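Local coordinates for protein farnesyl pyrophosphate synthase (Pseudomonas aeruginosa, PDB 3ZOU) that probably condenses isopentenyl diphosphate with geranyl diphosphate to give farnesyl diphosphate, a magnesium-dependent prenyl transfer of isoprenoid biosynthesis, at residues 30-35 and 111-116; 38-43 and 73-78; 57-62 and 192-197. One frame throughout, in Å; residues are numbered along the deposited sequence.

Contact 1 (30-35 and 111-116); sequences QRLYEA and ILAADG
L32 extends its chain with CG anti to the backbone N (chi1 175°), and a chi2 of 66° then sends CD1 to the backbone of the other helix. CD1 settles over the peptide between L112 and A113. It lies 3.8 Å from A113 N, and the same CD1 is 4.3 Å from L112 CB. The contact is made by one branch of the leucine. One turn further along, A35 needs no torsion to arrive. Its CB points at the other helix and meets A113 CB at 3.9 Å. A35 and A113 also mark the closest backbone approach, with their CA atoms 6.0 Å apart. A35 and A113, both alanines, face each other here, consistent with the 9.0 Å separation of the segment axes. The segments cross at -74°. Both belong to the all-alpha fold of the polyprenyl synthetases, in which helix 30-40 packs across helix 107-126. No hydrogen bond joins the segments, and the touching residues are all buried. A113 is central to the contact, taking L32 on its backbone and A35 on its methyl. The second subunit covers part of the same region. S151 of that subunit packs on L32, and L162 of that subunit packs on L112. D115 on helix 107-126 accepts a hydrogen bond at OD2 from ND1 of H83 of the second subunit.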
# COMPACT_ATOMS: atom_id res chain seq x y z
N GLN A 30 2.68 1.42 20.33
CA GLN A 30 2.88 0.06 20.71
C GLN A 30 1.74 -0.85 20.36
O GLN A 30 1.94 -1.95 19.87
CB GLN A 30 3.15 -0.02 22.22
CG GLN A 30 4.61 0.25 22.45
CD GLN A 30 5.00 0.24 23.91
OE1 GLN A 30 4.17 0.37 24.79
NE2 GLN A 30 6.30 0.13 24.15
N ARG A 31 0.51 -0.41 20.61
CA ARG A 31 -0.63 -1.34 20.40
C ARG A 31 -0.83 -1.61 18.91
O ARG A 31 -1.10 -2.75 18.52
CB ARG A 31 -1.91 -0.76 21.00
CG ARG A 31 -3.08 -1.72 21.03
CD ARG A 31 -4.25 -1.14 21.83
NE ARG A 31 -5.41 -2.01 21.96
CZ ARG A 31 -6.41 -2.05 21.12
NH1 ARG A 31 -6.35 -1.38 19.96
NH2 ARG A 31 -7.43 -2.84 21.37
N LEU A 32 -0.66 -0.58 18.08
CA LEU A 32 -0.76 -0.78 16.63
C LEU A 32 0.23 -1.78 16.11
O LEU A 32 -0.13 -2.69 15.36
CB LEU A 32 -0.56 0.60 15.95
CG LEU A 32 -0.51 0.52 14.40
CD1 LEU A 32 -1.85 0.09 13.84
CD2 LEU A 32 -0.08 1.86 13.83
N TYR A 33 1.47 -1.65 16.59
CA TYR A 33 2.53 -2.58 16.18
C TYR A 33 2.23 -3.97 16.74
O TYR A 33 2.53 -4.97 16.08
CB TYR A 33 3.91 -2.08 16.54
CG TYR A 33 4.41 -1.11 15.51
CD1 TYR A 33 3.92 0.21 15.44
CD2 TYR A 33 5.33 -1.50 14.55
CE1 TYR A 33 4.34 1.08 14.44
CE2 TYR A 33 5.73 -0.64 13.51
CZ TYR A 33 5.25 0.66 13.50
OH TYR A 33 5.70 1.52 12.49
N GLU A 34 1.68 -4.07 17.95
CA GLU A 34 1.24 -5.37 18.42
C GLU A 34 0.17 -6.01 17.56
O GLU A 34 0.20 -7.23 17.31
CB GLU A 34 0.77 -5.31 19.88
CG GLU A 34 0.44 -6.71 20.41
CD GLU A 34 1.40 -7.89 19.97
OE1 GLU A 34 2.62 -7.76 20.32
OE2 GLU A 34 1.01 -8.93 19.26
N ALA A 35 -0.78 -5.20 17.10
CA ALA A 35 -1.83 -5.73 16.19
C ALA A 35 -1.23 -6.16 14.84
O ALA A 35 -1.68 -7.15 14.25
CB ALA A 35 -2.99 -4.78 15.94
N ILE A 111 -8.32 -2.77 10.84
CA ILE A 111 -8.28 -2.07 9.57
C ILE A 111 -6.96 -1.33 9.38
O ILE A 111 -6.27 -1.46 8.32
CB ILE A 111 -9.47 -1.06 9.40
CG1 ILE A 111 -10.78 -1.83 9.25
CG2 ILE A 111 -9.26 -0.16 8.20
CD1 ILE A 111 -12.03 -0.99 9.58
N LEU A 112 -6.61 -0.57 10.38
CA LEU A 112 -5.41 0.24 10.40
C LEU A 112 -4.12 -0.62 10.39
O LEU A 112 -3.20 -0.31 9.63
CB LEU A 112 -5.38 1.17 11.64
CG LEU A 112 -6.43 2.28 11.56
CD1 LEU A 112 -6.43 3.03 12.87
CD2 LEU A 112 -6.13 3.22 10.41
N ALA A 113 -4.01 -1.64 11.25
CA ALA A 113 -2.84 -2.53 11.25
C ALA A 113 -2.60 -3.04 9.86
O ALA A 113 -1.46 -3.05 9.39
CB ALA A 113 -3.03 -3.68 12.21
N ALA A 114 -3.64 -3.54 9.23
CA ALA A 114 -3.51 -4.07 7.87
C ALA A 114 -3.14 -3.02 6.85
O ALA A 114 -2.27 -3.23 5.98
CB ALA A 114 -4.74 -4.83 7.48
N ASP A 115 -3.68 -1.80 6.95
CA ASP A 115 -3.24 -0.72 6.07
C ASP A 115 -1.73 -0.43 6.24
O ASP A 115 -1.07 -0.15 5.22
CB ASP A 115 -4.04 0.55 6.39
CG ASP A 115 -5.46 0.53 5.91
OD1 ASP A 115 -5.85 -0.26 5.08
OD2 ASP A 115 -6.28 1.41 6.40
N GLY A 116 -1.22 -0.45 7.48
CA GLY A 116 0.16 -0.24 7.77
C GLY A 116 1.02 -1.39 7.24
O GLY A 116 2.14 -1.16 6.83

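Contact 2 (38-43 and 73-78); sequences YSVMNG and VELIHA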
# COMPACT_ATOMS: atom_id res chain seq x y z
N TYR A 38 0.57 -9.44 15.57
CA TYR A 38 -0.45 -10.50 15.79
C TYR A 38 -1.01 -10.98 14.46
O TYR A 38 -1.33 -12.18 14.30
CB TYR A 38 -1.61 -9.92 16.64
CG TYR A 38 -2.68 -10.91 16.94
CD1 TYR A 38 -2.54 -11.73 18.09
CD2 TYR A 38 -3.86 -11.01 16.19
CE1 TYR A 38 -3.52 -12.68 18.37
CE2 TYR A 38 -4.84 -11.97 16.50
CZ TYR A 38 -4.65 -12.78 17.60
OH TYR A 38 -5.64 -13.76 17.92
N SER A 39 -1.17 -10.05 13.52
CA SER A 39 -1.73 -10.33 12.22
C SER A 39 -0.78 -11.07 11.28
O SER A 39 -1.22 -11.69 10.32
CB SER A 39 -2.16 -9.07 11.50
OG SER A 39 -3.12 -8.36 12.25
N VAL A 40 0.51 -11.04 11.57
CA VAL A 40 1.49 -11.67 10.68
C VAL A 40 2.12 -12.93 11.33
O VAL A 40 2.37 -13.96 10.67
CB VAL A 40 2.61 -10.67 10.33
CG1 VAL A 40 3.75 -11.33 9.55
CG2 VAL A 40 2.03 -9.51 9.56
N MET A 41 2.35 -12.85 12.63
CA MET A 41 3.14 -13.92 13.32
C MET A 41 2.13 -14.89 13.89
O MET A 41 1.98 -15.03 15.11
CB MET A 41 4.01 -13.32 14.40
CG MET A 41 5.01 -12.27 13.90
SD MET A 41 5.99 -12.77 12.46
CE MET A 41 6.98 -14.04 13.28
N ASN A 42 1.43 -15.60 13.03
CA ASN A 42 0.34 -16.49 13.41
C ASN A 42 0.56 -17.91 13.01
O ASN A 42 -0.41 -18.68 12.91
CB ASN A 42 -0.93 -15.99 12.80
CG ASN A 42 -0.82 -15.82 11.32
OD1 ASN A 42 0.05 -16.44 10.64
ND2 ASN A 42 -1.69 -15.01 10.79
N GLY A 43 1.82 -18.28 12.83
CA GLY A 43 2.17 -19.66 12.48
C GLY A 43 1.83 -20.08 11.06
O GLY A 43 1.79 -21.27 10.75
N VAL A 73 5.91 -10.07 0.08
CA VAL A 73 4.72 -10.82 -0.34
C VAL A 73 3.95 -11.35 0.84
O VAL A 73 2.73 -11.42 0.79
CB VAL A 73 5.02 -11.93 -1.38
CG1 VAL A 73 5.59 -11.24 -2.63
CG2 VAL A 73 6.02 -12.97 -0.84
N GLU A 74 4.62 -11.69 1.95
CA GLU A 74 3.94 -12.16 3.11
C GLU A 74 3.14 -11.03 3.78
O GLU A 74 2.07 -11.24 4.27
CB GLU A 74 4.87 -12.86 4.12
CG GLU A 74 4.08 -13.61 5.17
CD GLU A 74 3.21 -14.80 4.70
OE1 GLU A 74 3.44 -15.28 3.56
OE2 GLU A 74 2.38 -15.23 5.50
N LEU A 75 3.73 -9.83 3.74
CA LEU A 75 3.04 -8.68 4.32
C LEU A 75 1.77 -8.39 3.55
O LEU A 75 0.74 -8.06 4.17
CB LEU A 75 3.95 -7.48 4.33
CG LEU A 75 5.05 -7.58 5.43
CD1 LEU A 75 6.13 -6.58 5.12
CD2 LEU A 75 4.52 -7.41 6.84
N ILE A 76 1.84 -8.43 2.21
CA ILE A 76 0.63 -8.20 1.43
C ILE A 76 -0.42 -9.30 1.81
O ILE A 76 -1.63 -9.04 1.95
CB ILE A 76 0.90 -8.15 -0.08
CG1 ILE A 76 1.78 -6.94 -0.46
CG2 ILE A 76 -0.41 -8.18 -0.90
CD1 ILE A 76 1.14 -5.60 -0.16
N HIS A 77 -0.00 -10.54 1.75
CA HIS A 77 -0.85 -11.64 2.07
C HIS A 77 -1.55 -11.47 3.47
O HIS A 77 -2.76 -11.53 3.58
CB HIS A 77 -0.06 -12.96 2.04
CG HIS A 77 -0.89 -14.16 2.32
ND1 HIS A 77 -2.04 -14.48 1.66
CD2 HIS A 77 -0.74 -15.10 3.29
CE1 HIS A 77 -2.54 -15.59 2.18
NE2 HIS A 77 -1.77 -15.96 3.17
N ALA A 78 -0.75 -11.14 4.46
CA ALA A 78 -1.25 -10.96 5.84
C ALA A 78 -2.26 -9.83 5.90
O ALA A 78 -3.29 -9.97 6.50
CB ALA A 78 -0.09 -10.67 6.76
O HOH W 1 -3.35 -12.00 8.55
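V40 lays its CG2 methyl against A78, with V40 CG2 to A78 CB at 3.7 Å. This is a helix-to-helix contact within the all-alpha prenyl synthase fold. S39 and V40, in the later part of helix 30-40, meet helix 67-85, whose later residues include members of the geranyl diphosphate pocket. V40 has CG1 anti to its backbone N (chi1 172°), which places CG2 beside that N and turned to the partner helix. The same CG2 also reaches L75 CD2 at 4.2 Å. L75 starts out pointing away, but its end comes back to the valine. A78 is the small residue at the closest approach, where the CA atoms of V40 and A78 are 5.6 Å apart. Its methyl also rests near the carbonyl of S39. L117 of helix 107-126, L18 of helix 3-19 and F22 pack on both V40 and L75, so the apolar patch extends well past the pair. S39 OG is hydrogen-bonded to A35 O. No direct hydrogen bond crosses between the segments. A single water does so instead, donating to S39 O at 2.8 Å and to A78 O at 2.9 Å.

Contact 3 (57-62 and 192-197); sequences EALGGA and LGALAS
The backbones come closest at G61, just beyond helix 47-58, and S197, with their CA atoms 4.1 Å apart.

L59 and S197 carry the side-chain contact, with A194 added at the leucine's tip. L59 turns its side chain to the other segment. Its CG stands anti to the carbonyl carbon (chi1 -63°), and the chain runs along S197 to A194. L59 CB is 3.5 Å from S197 OG. The tip, L59 CD1, meets A194 CB at 3.7 Å. The leucine therefore reaches from S197 to A194, three residues back.

The hydroxyl of S197 is turned back on the residues before it. With OG between the backbone N and the carbonyl carbon (chi1 72°), it donates to A194 O at 2.7 Å. The bond lies in the carbonyl plane, with a C=O...OG angle of 150°. S197 N also donates to A194 O, so this carbonyl is held twice. S197 OG bonds to R199 N as well, linking S197 to the residues that follow. These bonds hold the hydroxyl beside the leucine without a bond to segment 57-62.

On the other side of the contact, helix 47-58 ends in a Schellman motif. G60 is its C-prime residue, with positive phi, and G60 N bonds to E57 O at 2.8 Å. L59 is the first residue out of helical geometry. G61 has no side chain, and G61 CA comes within 4.1 Å of S197 O.

From A196 O a hydrogen bond runs to R65, just before helix 67-85. Helix 202-227 closes over the apolar side, where L208 touches both L59 and A194.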
# COMPACT_ATOMS: atom_id res chain seq x y z
N GLU A 57 16.39 -19.33 -6.05
CA GLU A 57 17.33 -20.51 -6.17
C GLU A 57 17.24 -21.17 -7.52
O GLU A 57 18.27 -21.63 -8.08
CB GLU A 57 17.11 -21.53 -5.07
CG GLU A 57 17.37 -21.03 -3.68
CD GLU A 57 17.14 -22.19 -2.65
OE1 GLU A 57 17.43 -23.36 -2.94
OE2 GLU A 57 16.57 -21.97 -1.59
N ALA A 58 16.06 -21.21 -8.11
CA ALA A 58 15.84 -21.83 -9.40
C ALA A 58 16.70 -21.20 -10.45
O ALA A 58 17.09 -21.85 -11.44
CB ALA A 58 14.37 -21.76 -9.83
N LEU A 59 16.98 -19.89 -10.29
CA LEU A 59 17.81 -19.14 -11.27
C LEU A 59 19.22 -19.00 -10.79
O LEU A 59 19.95 -18.18 -11.35
CB LEU A 59 17.22 -17.73 -11.55
CG LEU A 59 15.82 -17.77 -12.20
CD1 LEU A 59 15.39 -16.36 -12.54
CD2 LEU A 59 15.65 -18.64 -13.41
N GLY A 60 19.58 -19.76 -9.76
CA GLY A 60 20.96 -19.77 -9.19
C GLY A 60 21.31 -18.69 -8.19
O GLY A 60 22.51 -18.53 -7.87
N GLY A 61 20.33 -17.92 -7.70
CA GLY A 61 20.62 -16.92 -6.68
C GLY A 61 20.69 -17.48 -5.29
O GLY A 61 19.98 -18.39 -4.96
N ALA A 62 21.58 -16.95 -4.46
CA ALA A 62 21.59 -17.34 -3.06
C ALA A 62 20.25 -16.86 -2.44
O ALA A 62 19.87 -15.73 -2.68
CB ALA A 62 22.76 -16.68 -2.34
N LEU A 192 9.20 -11.93 -8.08
CA LEU A 192 10.09 -11.15 -7.23
C LEU A 192 11.32 -11.96 -6.82
O LEU A 192 12.41 -11.42 -6.77
CB LEU A 192 9.34 -10.63 -6.02
CG LEU A 192 8.81 -9.22 -6.17
CD1 LEU A 192 7.88 -9.02 -7.34
CD2 LEU A 192 8.12 -8.78 -4.87
N GLY A 193 11.09 -13.23 -6.48
CA GLY A 193 12.26 -14.08 -6.14
C GLY A 193 13.17 -14.23 -7.34
O GLY A 193 14.39 -14.15 -7.20
N ALA A 194 12.59 -14.36 -8.53
CA ALA A 194 13.38 -14.50 -9.76
C ALA A 194 14.17 -13.22 -9.99
O ALA A 194 15.33 -13.22 -10.35
CB ALA A 194 12.48 -14.81 -10.94
N LEU A 195 13.54 -12.05 -9.77
CA LEU A 195 14.26 -10.82 -9.95
C LEU A 195 15.42 -10.68 -8.96
O LEU A 195 16.45 -10.13 -9.32
CB LEU A 195 13.24 -9.63 -9.82
CG LEU A 195 12.29 -9.44 -11.01
CD1 LEU A 195 11.14 -8.55 -10.60
CD2 LEU A 195 13.00 -8.89 -12.25
N ALA A 196 15.21 -11.13 -7.74
CA ALA A 196 16.16 -11.07 -6.67
C ALA A 196 17.38 -11.96 -6.99
O ALA A 196 18.42 -11.71 -6.38
CB ALA A 196 15.58 -11.53 -5.34
N SER A 197 17.22 -12.92 -7.86
CA SER A 197 18.39 -13.79 -8.22
C SER A 197 19.53 -12.98 -8.89
O SER A 197 20.69 -13.41 -8.82
CB SER A 197 18.01 -14.87 -9.19
OG SER A 197 17.73 -14.42 -10.50

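Overall arrangement
The three contacts join helices of one all-alpha polyprenyl synthetase fold. Contacts 1 and 2 share helix 30-40, with centres 12 Å apart. Its first part meets helix 107-126, and residues 38-43 meet helix 67-85. The contact 2 segments both come between those of contact 1 in the chain. Contact 3 joins residues 57-62 to residues 192-197, with its centre 22 Å from contact 2 and 31 Å from contact 1. Its segments alternate along the chain with those of both. V73 CG1 and L192 CD2, 4.2 Å apart, link contacts 2 and 3. Contact 1 lies beside the second subunit, and contact 2 is nearer the bound geranyl diphosphate.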